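A151R (African swine fever virus Georgia 2007/1, PDB 7CMA) is a zinc-binding non-structural protein of the virus whose biochemical function is not firmly established. Local coordinates at residues Leu32-Lys36 against Asn37-Ser41; Ser144-Phe148 against Thr149-Ser153; Ile5-Met8 against Met9-His13. All blocks are in the same frame, centred on the assembly; numbering follows the deposited sequence.

Contact 1 of 3, residues Leu32-Lys36 against Asn37-Ser41; sequences LLLTK and NIVVS
Leu34 and Val39 meet on one face of a tight beta hairpin, as an antiparallel non-hydrogen-bonded pair. The side chains pass each other at a slant, Leu34 CD2 lying 3.9 Å from Val39 CG2. The other prong of the valine, CG1, extends anti to the backbone N (chi1 178°) and approaches Leu32, whose CD2 is 4.1 Å away. Val39 is thus a short forked bump whose two methyls serve one leucine each. Asn37 lines the other flank of Leu34, running beside it in the same direction, with its OD1 3.7 Å from Leu34 CD2; its ND2 is hydrogen-bonded to His130 O, which holds the amide there.

Strand 38-46 carries an extra residue opposite Leu33, a classic beta bulge formed by Val40 and Ser41. Leu33 O takes a nearly straight bond from Val40 N (2.9 Å, 172°) and a weak one from Ser41 N, while Leu33 N donates to Ser41 O at 3.0 Å. The small side chain of Ser41 lies on the same face as Leu33 and lets the leucine pack close, with OG 3.3 Å from Leu33 CB. Val40 CG2 leans obliquely over Thr35, reaching 3.9 Å from OG1, whose polar partner is Asn90.

A type I' turn closes the hairpin, and Lys36 and Asn37 both adopt the left-handed backbone it demands, a conformation asparagine tolerates well. Thr35 N donates to Ile38 O at 2.9 Å, and a water accepts from Asn37 N.

Strand 90-94 flanks strand 30-35, and strand 49-55 lies beyond strand 38-46, so both hairpin strands are interior to the five-stranded sheet, 38-46 being the central one. Trp82 of helix 72-84 packs on Leu33 and Thr35, while Met152, from a loop, rests on Leu34 on the other face.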
# COMPACT_ATOMS: atom_id res chain seq x y z
N LEU A 32 -24.83 -8.54 6.34
CA LEU A 32 -25.28 -8.00 7.64
C LEU A 32 -24.46 -6.75 7.99
O LEU A 32 -23.23 -6.78 7.82
CB LEU A 32 -25.13 -9.09 8.71
CG LEU A 32 -26.03 -10.31 8.52
CD1 LEU A 32 -25.73 -11.38 9.57
CD2 LEU A 32 -27.50 -9.91 8.59
N LEU A 33 -25.13 -5.67 8.39
CA LEU A 33 -24.49 -4.42 8.87
C LEU A 33 -24.49 -4.41 10.40
O LEU A 33 -25.55 -4.66 11.00
CB LEU A 33 -25.27 -3.23 8.30
CG LEU A 33 -25.04 -2.94 6.81
CD1 LEU A 33 -25.82 -3.91 5.94
CD2 LEU A 33 -25.43 -1.51 6.48
N LEU A 34 -23.30 -4.28 11.00
CA LEU A 34 -23.13 -4.34 12.48
C LEU A 34 -22.55 -3.01 12.98
O LEU A 34 -21.60 -2.49 12.35
CB LEU A 34 -22.22 -5.52 12.83
CG LEU A 34 -22.82 -6.91 12.60
CD1 LEU A 34 -22.38 -7.47 11.26
CD2 LEU A 34 -22.46 -7.86 13.73
N THR A 35 -23.13 -2.46 14.05
CA THR A 35 -22.60 -1.28 14.79
C THR A 35 -22.28 -1.70 16.24
O THR A 35 -23.15 -2.32 16.88
CB THR A 35 -23.58 -0.10 14.72
OG1 THR A 35 -23.68 0.32 13.36
CG2 THR A 35 -23.16 1.08 15.57
N LYS A 36 -21.00 -1.64 16.61
CA LYS A 36 -20.45 -2.20 17.88
C LYS A 36 -20.88 -3.67 18.00
O LYS A 36 -21.19 -4.10 19.12
CB LYS A 36 -20.93 -1.36 19.07
CG LYS A 36 -20.45 0.08 19.06
CD LYS A 36 -20.90 0.88 20.27
CE LYS A 36 -20.21 2.22 20.39
NZ LYS A 36 -18.75 2.11 20.15
N ASN A 37 -20.75 -4.43 16.91
CA ASN A 37 -20.91 -5.90 16.92
C ASN A 37 -22.34 -6.24 17.34
O ASN A 37 -22.54 -7.31 17.95
CB ASN A 37 -19.87 -6.57 17.82
CG ASN A 37 -19.49 -7.96 17.36
OD1 ASN A 37 -19.66 -8.29 16.18
ND2 ASN A 37 -18.99 -8.78 18.27
N ILE A 38 -23.30 -5.42 16.90
CA ILE A 38 -24.77 -5.67 16.98
C ILE A 38 -25.35 -5.47 15.58
O ILE A 38 -25.07 -4.42 14.98
CB ILE A 38 -25.42 -4.73 18.01
CG1 ILE A 38 -24.82 -4.90 19.41
CG2 ILE A 38 -26.93 -4.90 18.02
CD1 ILE A 38 -24.82 -3.64 20.24
N VAL A 39 -26.04 -6.48 15.05
CA VAL A 39 -26.70 -6.42 13.71
C VAL A 39 -27.80 -5.36 13.75
O VAL A 39 -28.67 -5.45 14.63
CB VAL A 39 -27.27 -7.79 13.30
CG1 VAL A 39 -27.99 -7.71 11.96
CG2 VAL A 39 -26.20 -8.87 13.27
N VAL A 40 -27.71 -4.35 12.88
CA VAL A 40 -28.66 -3.20 12.86
C VAL A 40 -29.43 -3.22 11.53
O VAL A 40 -30.56 -2.71 11.51
CB VAL A 40 -27.96 -1.84 13.09
CG1 VAL A 40 -27.44 -1.72 14.51
CG2 VAL A 40 -26.84 -1.59 12.08
N SER A 41 -28.90 -3.91 10.52
CA SER A 41 -29.53 -3.98 9.18
C SER A 41 -29.09 -5.24 8.43
O SER A 41 -28.10 -5.89 8.86
CB SER A 41 -29.25 -2.74 8.37
OG SER A 41 -28.21 -1.98 8.96
O HOH W 1 -19.42 -3.78 14.46

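Contact 2 of 3, residues Ser144-Phe148 against Thr149-Ser153; sequences SFYPF and TNIMS
Ile151 is brought against Phe148 and Tyr146 by a type I beta turn that runs from Phe148 to Ile151. Thr149 takes the first of its two middle positions, and its side chain as a whole heads outward, where a small polar residue is well placed. Asn150 shares the middle of the turn with it, and its backbone bonds to Ile92 of strand 90-94.

Ile151 completes the turn. Its N donates to Phe148 O at 3.2 Å; the bond is fairly straight at the hydrogen (163°), although the donor stands well above the carbonyl plane. The branch at CB lets one arm meet Phe148 and the other the Tyr146 ring: CG1 reaches 3.9 Å from Phe148 CB, and CG2, anti to the backbone N, approaches the tyrosine ring obliquely, 3.8 Å from Tyr146 CD2. The tyrosine hydroxyl is hydrogen-bonded to Glu24 of helix 3-28.

Met152 turns its side chain the other way and offers its carbonyl instead: O lies near the plane of the Phe145 ring, at its edge, 3.4 Å from CE1. The weakly positive ring hydrogens there suit a carbonyl oxygen.

Ser153 contributes its O to a bound water at 2.6 Å. The same water donates to Ile151 O (2.8 Å) and accepts from Tyr146 N (2.9 Å), so it links that amide to the carbonyls of Ile151 and Ser153. It also lies at the edge of the Phe145 ring, in its plane. Arg135 bonds to both Phe148 O and Ile151 O.

The arrangement is a type I beta turn, with a bridging water between the arms that flank it, in the irregular segment that leads from the zinc-binding Cys139 and Cys142 to the edge of the five-stranded sheet.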
# COMPACT_ATOMS: atom_id res chain seq x y z
N SER A 144 -8.28 -16.66 7.11
CA SER A 144 -7.75 -15.40 6.56
C SER A 144 -8.86 -14.35 6.52
O SER A 144 -10.03 -14.73 6.42
CB SER A 144 -7.20 -15.60 5.18
OG SER A 144 -8.22 -16.02 4.29
N PHE A 145 -8.48 -13.08 6.56
CA PHE A 145 -9.48 -12.01 6.45
C PHE A 145 -9.03 -10.96 5.44
O PHE A 145 -7.81 -10.84 5.24
CB PHE A 145 -9.66 -11.31 7.80
CG PHE A 145 -10.15 -12.13 8.96
CD1 PHE A 145 -11.50 -12.25 9.23
CD2 PHE A 145 -9.26 -12.73 9.83
CE1 PHE A 145 -11.95 -12.99 10.31
CE2 PHE A 145 -9.71 -13.47 10.91
CZ PHE A 145 -11.05 -13.60 11.15
N TYR A 146 -9.96 -10.28 4.78
CA TYR A 146 -9.65 -9.10 3.92
C TYR A 146 -8.79 -8.12 4.71
O TYR A 146 -8.95 -7.98 5.92
CB TYR A 146 -10.94 -8.46 3.42
CG TYR A 146 -11.67 -9.24 2.36
CD1 TYR A 146 -11.13 -9.42 1.10
CD2 TYR A 146 -12.93 -9.77 2.60
CE1 TYR A 146 -11.79 -10.14 0.12
CE2 TYR A 146 -13.61 -10.49 1.63
CZ TYR A 146 -13.06 -10.63 0.37
OH TYR A 146 -13.73 -11.33 -0.59
N PRO A 147 -7.84 -7.42 4.06
CA PRO A 147 -7.08 -6.38 4.74
C PRO A 147 -7.98 -5.29 5.35
O PRO A 147 -7.58 -4.68 6.33
CB PRO A 147 -6.18 -5.79 3.63
CG PRO A 147 -6.88 -6.18 2.33
CD PRO A 147 -7.55 -7.50 2.62
N PHE A 148 -9.21 -5.15 4.83
CA PHE A 148 -10.22 -4.17 5.31
C PHE A 148 -10.77 -4.63 6.67
O PHE A 148 -11.49 -5.64 6.70
CB PHE A 148 -11.36 -4.03 4.29
CG PHE A 148 -10.92 -3.72 2.89
CD1 PHE A 148 -10.36 -2.49 2.57
CD2 PHE A 148 -11.02 -4.68 1.88
CE1 PHE A 148 -9.93 -2.22 1.28
CE2 PHE A 148 -10.59 -4.40 0.59
CZ PHE A 148 -10.05 -3.17 0.29
N THR A 149 -10.52 -3.85 7.73
CA THR A 149 -10.95 -4.15 9.12
C THR A 149 -12.48 -4.09 9.22
O THR A 149 -13.02 -4.65 10.18
CB THR A 149 -10.31 -3.21 10.14
OG1 THR A 149 -10.72 -1.88 9.83
CG2 THR A 149 -8.80 -3.29 10.18
N ASN A 150 -13.14 -3.46 8.24
CA ASN A 150 -14.61 -3.22 8.29
C ASN A 150 -15.36 -4.42 7.69
O ASN A 150 -16.60 -4.40 7.73
CB ASN A 150 -15.01 -1.93 7.57
CG ASN A 150 -14.47 -0.71 8.26
OD1 ASN A 150 -14.86 -0.40 9.39
ND2 ASN A 150 -13.49 -0.07 7.64
N ILE A 151 -14.64 -5.40 7.13
CA ILE A 151 -15.26 -6.68 6.67
C ILE A 151 -14.93 -7.77 7.69
O ILE A 151 -13.75 -8.16 7.79
CB ILE A 151 -14.83 -7.06 5.25
CG1 ILE A 151 -14.84 -5.85 4.31
CG2 ILE A 151 -15.69 -8.20 4.73
CD1 ILE A 151 -15.37 -6.14 2.94
N MET A 152 -15.90 -8.12 8.52
CA MET A 152 -15.73 -9.05 9.67
C MET A 152 -15.55 -10.47 9.12
O MET A 152 -14.80 -11.24 9.76
CB MET A 152 -16.94 -8.99 10.60
CG MET A 152 -16.62 -9.33 12.04
SD MET A 152 -18.10 -9.42 13.10
CE MET A 152 -19.39 -9.64 11.87
N SER A 153 -16.30 -10.81 8.07
CA SER A 153 -16.40 -12.19 7.50
C SER A 153 -15.04 -12.62 6.97
O SER A 153 -14.37 -11.85 6.30
CB SER A 153 -17.46 -12.26 6.43
OG SER A 153 -17.62 -11.01 5.78
O HOH W 2 -12.51 -10.03 6.15

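Contact 3 of 3, residues Ile5-Met8 against Met9-His13; sequences IIVM and MALLH
Met9 folds its side chain back over Ile5, one helical turn earlier, with SD 4.0 Å from Ile5 CG2. The two side chains run across each other rather than alongside. CG leaves beside the backbone N (chi1 -83°), which carries it close over the peptide of Ile5, 3.3 Å from Ile5 O. The bend at the last torsion then turns the methyl aside. An unbranched, flexible methionine can follow this curved path, while the beta-branched isoleucine presents a fixed methyl for the sulfur to lie against.

Farther round the helix, Val7 and Leu11 form a second pair four residues apart. They point the same way and lie side by side, Val7 CG1 4.2 Å from Leu11 CD1. Both are exposed, and each covers part of the other's apolar surface along the helix. Leu11 CG also lies 3.4 Å from Val7 O, the acceptor of its own amide. Ala10, between the two rows, contributes just a methyl, 3.5 Å from Val7 O.

Beneath these side chains the backbone is regular alpha-helix. Met9 N bonds to Ile5 O at 2.9 Å, and the same step of four residues joins Ala10 to Ile6, Leu11 to Val7 and Leu12 to Met8. All four carbonyls therefore have an amide partner.

The segment lies in the first half of helix 3-28, about 23 Å from the centre of the chain, and projects from the rest of the fold. There it packs on the second subunit: Met9 and Leu12 rest on Leu12 of that subunit, and Ile5 and Met8 on its Glu15. At its far end the helix leads into strand 30-35 of the five-stranded sheet.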
# COMPACT_ATOMS: atom_id res chain seq x y z
N ILE A 5 -2.17 13.67 -1.84
CA ILE A 5 -1.79 12.23 -1.70
C ILE A 5 -2.69 11.58 -0.64
O ILE A 5 -3.13 10.44 -0.87
CB ILE A 5 -0.29 12.08 -1.38
CG1 ILE A 5 0.58 12.51 -2.56
CG2 ILE A 5 0.02 10.66 -0.93
CD1 ILE A 5 2.07 12.40 -2.31
N ILE A 6 -3.06 12.32 0.41
CA ILE A 6 -3.93 11.78 1.50
C ILE A 6 -5.35 11.60 0.94
O ILE A 6 -5.92 10.52 1.16
CB ILE A 6 -3.90 12.68 2.76
CG1 ILE A 6 -2.92 12.15 3.81
CG2 ILE A 6 -5.31 12.83 3.33
CD1 ILE A 6 -1.47 12.33 3.45
N VAL A 7 -5.79 12.52 0.08
CA VAL A 7 -7.11 12.46 -0.61
C VAL A 7 -7.09 11.29 -1.60
O VAL A 7 -8.02 10.45 -1.55
CB VAL A 7 -7.45 13.79 -1.32
CG1 VAL A 7 -8.58 13.63 -2.32
CG2 VAL A 7 -7.78 14.88 -0.31
N MET A 8 -6.03 11.17 -2.40
CA MET A 8 -5.89 10.09 -3.40
C MET A 8 -5.94 8.73 -2.69
O MET A 8 -6.60 7.82 -3.21
CB MET A 8 -4.59 10.22 -4.19
CG MET A 8 -4.79 10.76 -5.59
SD MET A 8 -3.23 10.96 -6.48
CE MET A 8 -2.69 12.52 -5.80
N MET A 9 -5.28 8.62 -1.54
CA MET A 9 -5.22 7.36 -0.75
C MET A 9 -6.62 7.00 -0.26
O MET A 9 -6.96 5.81 -0.29
CB MET A 9 -4.27 7.49 0.45
CG MET A 9 -2.80 7.27 0.09
SD MET A 9 -1.68 7.87 1.39
CE MET A 9 -2.03 6.68 2.68
N ALA A 10 -7.41 8.00 0.16
CA ALA A 10 -8.79 7.78 0.69
C ALA A 10 -9.72 7.34 -0.45
O ALA A 10 -10.57 6.46 -0.20
CB ALA A 10 -9.29 9.03 1.37
N LEU A 11 -9.59 7.95 -1.63
CA LEU A 11 -10.45 7.63 -2.80
C LEU A 11 -10.08 6.25 -3.34
O LEU A 11 -10.97 5.54 -3.82
CB LEU A 11 -10.30 8.72 -3.87
CG LEU A 11 -10.85 10.09 -3.49
CD1 LEU A 11 -10.84 11.03 -4.69
CD2 LEU A 11 -12.26 9.97 -2.93
N LEU A 12 -8.80 5.87 -3.24
CA LEU A 12 -8.32 4.53 -3.65
C LEU A 12 -8.85 3.47 -2.68
O LEU A 12 -9.36 2.44 -3.16
CB LEU A 12 -6.79 4.52 -3.69
CG LEU A 12 -6.17 3.16 -4.02
CD1 LEU A 12 -6.58 2.70 -5.41
CD2 LEU A 12 -4.65 3.21 -3.90
N HIS A 13 -8.74 3.71 -1.37
CA HIS A 13 -9.33 2.82 -0.33
C HIS A 13 -10.83 2.63 -0.61
O HIS A 13 -11.27 1.47 -0.66
CB HIS A 13 -9.08 3.37 1.08
CG HIS A 13 -9.88 2.70 2.14
ND1 HIS A 13 -9.51 1.47 2.68
CD2 HIS A 13 -11.02 3.06 2.76
CE1 HIS A 13 -10.38 1.13 3.60
NE2 HIS A 13 -11.33 2.07 3.66

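In the fold
In space, contact 2 lies between the other two, although it comes last in the chain. It touches contact 1 through Met152, whose SD is 3.6 Å from Asn37 OD1 and whose CE is 3.7 Å from Leu34 CD1. Through Phe148, at the turn, it meets contact 3, with Phe148 CD1 packed 3.8 Å from His13 CE1. Contacts 1 and 3 do not touch, their nearest atoms being about 14 Å apart, although helix 3-28 and strand 30-35 are consecutive in the chain. The zinc, held by His109, Cys116, Cys139 and Cys142, lies about 11 Å from the side chain of Phe145. Contact 2 thus spans from near the metal to the hairpin and the helix, whose outer part meets the second subunit.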